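Local coordinates for protein response regulator (Helicobacter pylori, PDB 2PLN) that probably acts as an orphan response regulator that binds promoter DNA to control transcription, the part described here being its N-terminal receiver domain, at residues M19-I24 against K41-D46; Y63-V68 against V88-S93. All coordinates share one frame; numbering follows the deposited sequence.

Contact 1 (M19-I24 against K41-D46); sequences MRVLLI and KGFMAD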
loop_
_atom_site.group_PDB
_atom_site.type_symbol
_atom_site.label_atom_id
_atom_site.label_comp_id
_atom_site.label_asym_id
_atom_site.label_seq_id
_atom_site.Cartn_x
_atom_site.Cartn_y
_atom_site.Cartn_z
HETATM N N MSE A 19 5.442 2.859 -19.042
HETATM C CA MSE A 19 5.632 2.038 -17.861
HETATM C C MSE A 19 5.337 0.597 -18.257
HETATM O O MSE A 19 4.364 0.327 -18.965
HETATM C CB MSE A 19 4.640 2.441 -16.761
HETATM C CG MSE A 19 4.696 3.867 -16.291
HETATM SE SE MSE A 19 6.037 4.088 -14.903
HETATM C CE MSE A 19 5.311 5.645 -13.997
ATOM N N ARG A 20 6.199 -0.311 -17.815
ATOM C CA ARG A 20 5.997 -1.735 -18.063
ATOM C C ARG A 20 5.877 -2.489 -16.741
ATOM O O ARG A 20 6.684 -2.290 -15.826
ATOM C CB ARG A 20 7.121 -2.336 -18.902
ATOM C CG ARG A 20 6.715 -3.724 -19.503
ATOM C CD ARG A 20 7.871 -4.600 -20.037
ATOM N NE ARG A 20 8.213 -4.160 -21.341
ATOM C CZ ARG A 20 7.955 -4.795 -22.481
ATOM N NH1 ARG A 20 7.443 -6.021 -22.544
ATOM N NH2 ARG A 20 8.295 -4.183 -23.575
ATOM N N VAL A 21 4.874 -3.361 -16.656
ATOM C CA VAL A 21 4.609 -4.127 -15.413
ATOM C C VAL A 21 4.810 -5.638 -15.663
ATOM O O VAL A 21 4.337 -6.153 -16.676
ATOM C CB VAL A 21 3.152 -3.896 -14.954
ATOM C CG1 VAL A 21 2.810 -4.849 -13.803
ATOM C CG2 VAL A 21 2.917 -2.389 -14.593
ATOM N N LEU A 22 5.523 -6.327 -14.762
ATOM C CA LEU A 22 5.612 -7.775 -14.804
ATOM C C LEU A 22 4.629 -8.406 -13.804
ATOM O O LEU A 22 4.601 -8.031 -12.635
ATOM C CB LEU A 22 7.029 -8.231 -14.468
ATOM C CG LEU A 22 7.267 -9.742 -14.444
ATOM C CD1 LEU A 22 6.996 -10.428 -15.836
ATOM C CD2 LEU A 22 8.681 -10.079 -13.922
ATOM N N LEU A 23 3.840 -9.369 -14.267
ATOM C CA LEU A 23 2.862 -10.019 -13.386
ATOM C C LEU A 23 3.254 -11.462 -13.301
ATOM O O LEU A 23 3.231 -12.160 -14.318
ATOM C CB LEU A 23 1.423 -9.911 -13.946
ATOM C CG LEU A 23 0.832 -8.513 -14.162
ATOM C CD1 LEU A 23 -0.476 -8.494 -15.028
ATOM C CD2 LEU A 23 0.628 -7.761 -12.823
ATOM N N ILE A 24 3.656 -11.903 -12.110
ATOM C CA ILE A 24 3.918 -13.334 -11.892
ATOM C C ILE A 24 2.677 -13.935 -11.260
ATOM O O ILE A 24 2.379 -13.685 -10.114
ATOM C CB ILE A 24 5.196 -13.572 -11.073
ATOM C CG1 ILE A 24 6.407 -12.934 -11.808
ATOM C CG2 ILE A 24 5.389 -15.118 -10.797
ATOM C CD1 ILE A 24 7.654 -12.710 -10.957
ATOM N N LYS A 41 -5.094 2.030 -18.584
ATOM C CA LYS A 41 -4.377 3.223 -18.111
ATOM C C LYS A 41 -3.084 3.521 -18.853
ATOM O O LYS A 41 -2.295 4.371 -18.430
ATOM C CB LYS A 41 -4.086 3.092 -16.615
ATOM C CG LYS A 41 -5.344 3.201 -15.774
ATOM C CD LYS A 41 -6.064 4.559 -15.910
ATOM C CE LYS A 41 -7.448 4.442 -15.287
ATOM N NZ LYS A 41 -8.196 5.716 -15.064
ATOM N N GLY A 42 -2.851 2.829 -19.956
ATOM C CA GLY A 42 -1.667 3.103 -20.767
ATOM C C GLY A 42 -0.427 2.306 -20.398
ATOM O O GLY A 42 0.649 2.547 -20.960
ATOM N N PHE A 43 -0.573 1.348 -19.475
ATOM C CA PHE A 43 0.557 0.479 -19.080
ATOM C C PHE A 43 0.751 -0.728 -19.989
ATOM O O PHE A 43 -0.223 -1.331 -20.445
ATOM C CB PHE A 43 0.363 -0.061 -17.659
ATOM C CG PHE A 43 0.389 0.985 -16.598
ATOM C CD1 PHE A 43 1.607 1.462 -16.092
ATOM C CD2 PHE A 43 -0.781 1.467 -16.068
ATOM C CE1 PHE A 43 1.627 2.427 -15.082
ATOM C CE2 PHE A 43 -0.768 2.450 -15.052
ATOM C CZ PHE A 43 0.439 2.926 -14.563
HETATM N N MSE A 44 2.007 -1.104 -20.207
HETATM C CA MSE A 44 2.344 -2.362 -20.859
HETATM C C MSE A 44 2.447 -3.385 -19.745
HETATM O O MSE A 44 2.877 -3.029 -18.642
HETATM C CB MSE A 44 3.713 -2.294 -21.522
HETATM C CG MSE A 44 4.148 -3.668 -22.032
HETATM SE SE MSE A 44 3.403 -3.830 -23.810
HETATM C CE MSE A 44 4.571 -2.318 -24.276
ATOM N N ALA A 45 2.058 -4.639 -19.996
ATOM C CA ALA A 45 2.210 -5.683 -18.967
ATOM C C ALA A 45 2.546 -7.059 -19.564
ATOM O O ALA A 45 1.972 -7.443 -20.573
ATOM C CB ALA A 45 0.946 -5.781 -18.117
ATOM N N ASP A 46 3.481 -7.774 -18.938
ATOM C CA ASP A 46 3.781 -9.166 -19.294
ATOM C C ASP A 46 3.321 -10.064 -18.186
ATOM O O ASP A 46 3.675 -9.827 -17.028
ATOM C CB ASP A 46 5.285 -9.384 -19.461
ATOM C CG ASP A 46 5.870 -8.578 -20.596
ATOM O OD1 ASP A 46 5.171 -8.410 -21.599
ATOM O OD2 ASP A 46 7.008 -8.053 -20.555
#
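Parallel strand pairing at one margin of the receiver-domain sheet joins Arg-20 to Leu-22 with Met-44 to Asp-46, residue for residue, strand 44-48 being the outermost on this side within the chain. Four backbone bonds hold the pair: Met-44 N gives to Met-19 O, Val-21 N to Met-44 O, Asp-46 N to Val-21 O, and Leu-23 N to Asp-46 O, the last at 2.8 Å. The strand axes diverge by 24°. On the face of Arg-20, Met-44 and Asp-46, the arginine and Met-44, a selenomethionine, run side by side, CG of Arg-20 lying 3.6 Å from CG of Met-44, which also sits 3.9 Å above the centre of the guanidinium plane. A bend at chi3 (-81°) turns the guanidinium across toward strand 44-48, where NH1 of Arg-20 meets the syn lone pair of Asp-46 OD2 in a salt bridge of 2.9 Å. The oxygen lies close to the guanidinium plane, although the carboxylate itself is turned 48° from it. Tyr-63 OH and Arg-61 also bind OD2, which probably stabilises the negative charge. The opposite face is apolar: Val-21 CB stands 4.3 Å from Ala-45 CB, and helix 28-40 packs over both through Leu-38. At the strand entrance the edge of the Phe-43 ring meets Met-19, CD1 to CB 3.3 Å, a tight approach. Gly-42, with positive phi, closes helix 28-40 in a Schellman motif and leads the chain into strand 44-48, completing the first beta-alpha-beta crossover of a CheY-like receiver fold.

Contact 2 (Y63-V68 against V88-S93); sequences YDLVMV and VVLVSS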
loop_
_atom_site.group_PDB
_atom_site.type_symbol
_atom_site.label_atom_id
_atom_site.label_comp_id
_atom_site.label_asym_id
_atom_site.label_seq_id
_atom_site.Cartn_x
_atom_site.Cartn_y
_atom_site.Cartn_z
ATOM N N TYR A 63 11.507 -3.390 -16.381
ATOM C CA TYR A 63 10.196 -3.192 -15.750
ATOM C C TYR A 63 10.244 -2.101 -14.684
ATOM O O TYR A 63 11.268 -1.927 -14.000
ATOM C CB TYR A 63 9.736 -4.481 -15.084
ATOM C CG TYR A 63 9.489 -5.589 -16.053
ATOM C CD1 TYR A 63 8.305 -5.640 -16.785
ATOM C CD2 TYR A 63 10.445 -6.593 -16.258
ATOM C CE1 TYR A 63 8.057 -6.687 -17.687
ATOM C CE2 TYR A 63 10.208 -7.621 -17.164
ATOM C CZ TYR A 63 9.033 -7.647 -17.873
ATOM O OH TYR A 63 8.831 -8.671 -18.727
ATOM N N ASP A 64 9.115 -1.421 -14.497
ATOM C CA ASP A 64 8.984 -0.383 -13.468
ATOM C C ASP A 64 8.396 -0.977 -12.195
ATOM O O ASP A 64 8.606 -0.449 -11.109
ATOM C CB ASP A 64 8.085 0.727 -14.010
ATOM C CG ASP A 64 8.658 1.344 -15.285
ATOM O OD1 ASP A 64 9.599 2.163 -15.170
ATOM O OD2 ASP A 64 8.259 1.060 -16.429
ATOM N N LEU A 65 7.645 -2.075 -12.347
ATOM C CA LEU A 65 6.916 -2.706 -11.219
ATOM C C LEU A 65 6.713 -4.191 -11.485
ATOM O O LEU A 65 6.514 -4.602 -12.643
ATOM C CB LEU A 65 5.552 -2.025 -11.060
ATOM C CG LEU A 65 4.723 -2.443 -9.825
ATOM C CD1 LEU A 65 3.874 -1.304 -9.269
ATOM C CD2 LEU A 65 3.833 -3.674 -10.148
ATOM N N VAL A 66 6.803 -5.006 -10.435
ATOM C CA VAL A 66 6.489 -6.448 -10.532
ATOM C C VAL A 66 5.494 -6.743 -9.440
ATOM O O VAL A 66 5.644 -6.266 -8.302
ATOM C CB VAL A 66 7.739 -7.404 -10.378
ATOM C CG1 VAL A 66 8.554 -7.133 -9.086
ATOM C CG2 VAL A 66 7.322 -8.897 -10.477
HETATM N N MSE A 67 4.465 -7.511 -9.795
HETATM C CA MSE A 67 3.581 -8.080 -8.799
HETATM C C MSE A 67 3.708 -9.590 -8.824
HETATM O O MSE A 67 3.598 -10.218 -9.882
HETATM C CB MSE A 67 2.123 -7.677 -9.026
HETATM C CG MSE A 67 1.267 -8.091 -7.831
HETATM SE SE MSE A 67 -0.466 -7.257 -7.763
HETATM C CE MSE A 67 -1.107 -7.753 -9.511
ATOM N N VAL A 68 3.962 -10.178 -7.665
ATOM C CA VAL A 68 4.259 -11.609 -7.603
ATOM C C VAL A 68 3.311 -12.297 -6.634
ATOM O O VAL A 68 3.121 -11.833 -5.507
ATOM C CB VAL A 68 5.753 -11.880 -7.247
ATOM C CG1 VAL A 68 6.214 -11.135 -5.962
ATOM C CG2 VAL A 68 6.044 -13.375 -7.119
ATOM N N VAL A 88 9.500 -1.335 -8.237
ATOM C CA VAL A 88 8.483 -1.445 -7.206
ATOM C C VAL A 88 8.078 -2.916 -7.167
ATOM O O VAL A 88 7.852 -3.534 -8.219
ATOM C CB VAL A 88 7.272 -0.550 -7.548
ATOM C CG1 VAL A 88 6.170 -0.700 -6.530
ATOM C CG2 VAL A 88 7.707 0.933 -7.649
ATOM N N VAL A 89 7.968 -3.465 -5.957
ATOM C CA VAL A 89 7.610 -4.854 -5.776
ATOM C C VAL A 89 6.338 -4.984 -4.931
ATOM O O VAL A 89 6.277 -4.493 -3.787
ATOM C CB VAL A 89 8.766 -5.631 -5.099
ATOM C CG1 VAL A 89 8.345 -7.053 -4.824
ATOM C CG2 VAL A 89 10.069 -5.537 -5.947
ATOM N N LEU A 90 5.336 -5.645 -5.497
ATOM C CA LEU A 90 4.043 -5.891 -4.809
ATOM C C LEU A 90 3.898 -7.380 -4.641
ATOM O O LEU A 90 4.090 -8.142 -5.598
ATOM C CB LEU A 90 2.848 -5.363 -5.621
ATOM C CG LEU A 90 2.946 -3.967 -6.270
ATOM C CD1 LEU A 90 1.595 -3.535 -6.857
ATOM C CD2 LEU A 90 3.465 -2.893 -5.242
ATOM N N VAL A 91 3.605 -7.801 -3.422
ATOM C CA VAL A 91 3.408 -9.223 -3.122
ATOM C C VAL A 91 1.914 -9.384 -2.978
ATOM O O VAL A 91 1.271 -8.639 -2.247
ATOM C CB VAL A 91 4.101 -9.613 -1.777
ATOM C CG1 VAL A 91 3.687 -10.998 -1.323
ATOM C CG2 VAL A 91 5.627 -9.541 -1.921
ATOM N N SER A 92 1.360 -10.366 -3.677
ATOM C CA SER A 92 -0.052 -10.679 -3.580
ATOM C C SER A 92 -0.191 -12.157 -3.136
ATOM O O SER A 92 0.571 -13.028 -3.594
ATOM C CB SER A 92 -0.674 -10.344 -4.946
ATOM O OG SER A 92 -1.881 -11.018 -5.166
ATOM N N SER A 93 -1.123 -12.437 -2.226
ATOM C CA SER A 93 -1.216 -13.782 -1.591
ATOM C C SER A 93 -2.665 -14.298 -1.464
ATOM O O SER A 93 -3.535 -13.576 -1.020
ATOM C CB SER A 93 -0.535 -13.746 -0.212
ATOM O OG SER A 93 -0.538 -15.021 0.421
#
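A beta-alpha-beta unit, strand 65-68, helix 73-83 and strand 88-93, brings Leu-65 to Val-68 alongside Val-88 to Val-91 in the buried middle of the sheet. The strands run parallel, their axes 16° apart, and five backbone bonds alternate between them. Val-88 N opens the series on Asp-64 O at 3.1 Å, with the donor tilted 30° from the carbonyl plane; Ser-92 N closes it on Val-68 O at 2.9 Å. Between them, Val-88 O and Leu-90 O receive the amides of Val-66 and Val-68, while Val-66 O receives that of Leu-90. Leu-65, Met-67, Val-88 and Leu-90 share one face. Leu-65 CD1 rests 3.6 Å from Val-88 CG1, and both its methyls touch Leu-90, CD2 lying 4.0 Å from CD1 of that residue, the two leucines crossing at about a right angle. This is the hydrophobic centre of the CheY-like fold, whose strand order is 2-1-3-4-5. Met-67, a selenomethionine, continues the row, its CG 3.9 Å from Leu-90 CB and its SE 4.2 Å from Ser-92 CB. On the other face, beneath helix 73-83, Val-66 and Val-89 lie side by side. With chi1 at 53°, Val-66 holds CG1 between its own backbone N and carbonyl carbon, where it meets Val-89 CG2 at 3.8 Å. Ser-92 OG, beyond the apolar row, bonds to Tyr-117 OH.

Contact 1 closes before contact 2 opens along the chain, and their centres lie 10 Å apart in one five-stranded parallel sheet. Strands 20-24 and 65-68, one from each contact, are direct neighbours, so the two pairings join into a continuous run of four strands, 44-48, 20-24, 65-68 and 88-93; Ile-24 N to Met-67 O, 2.8 Å, is one of the bonds at the seam. A second tie is packing: Arg-20 CD lies 3.1 Å from Tyr-63 CE1, in the loop before strand 65-68. Asp-64, whose OD2 is bonded to Arg-20 N, is the predicted phosphorylation position, unmodified here; it precedes strand 65-68, whereas receivers carry the acceptor at that strand's C-terminal end, so the assignment is doubtful.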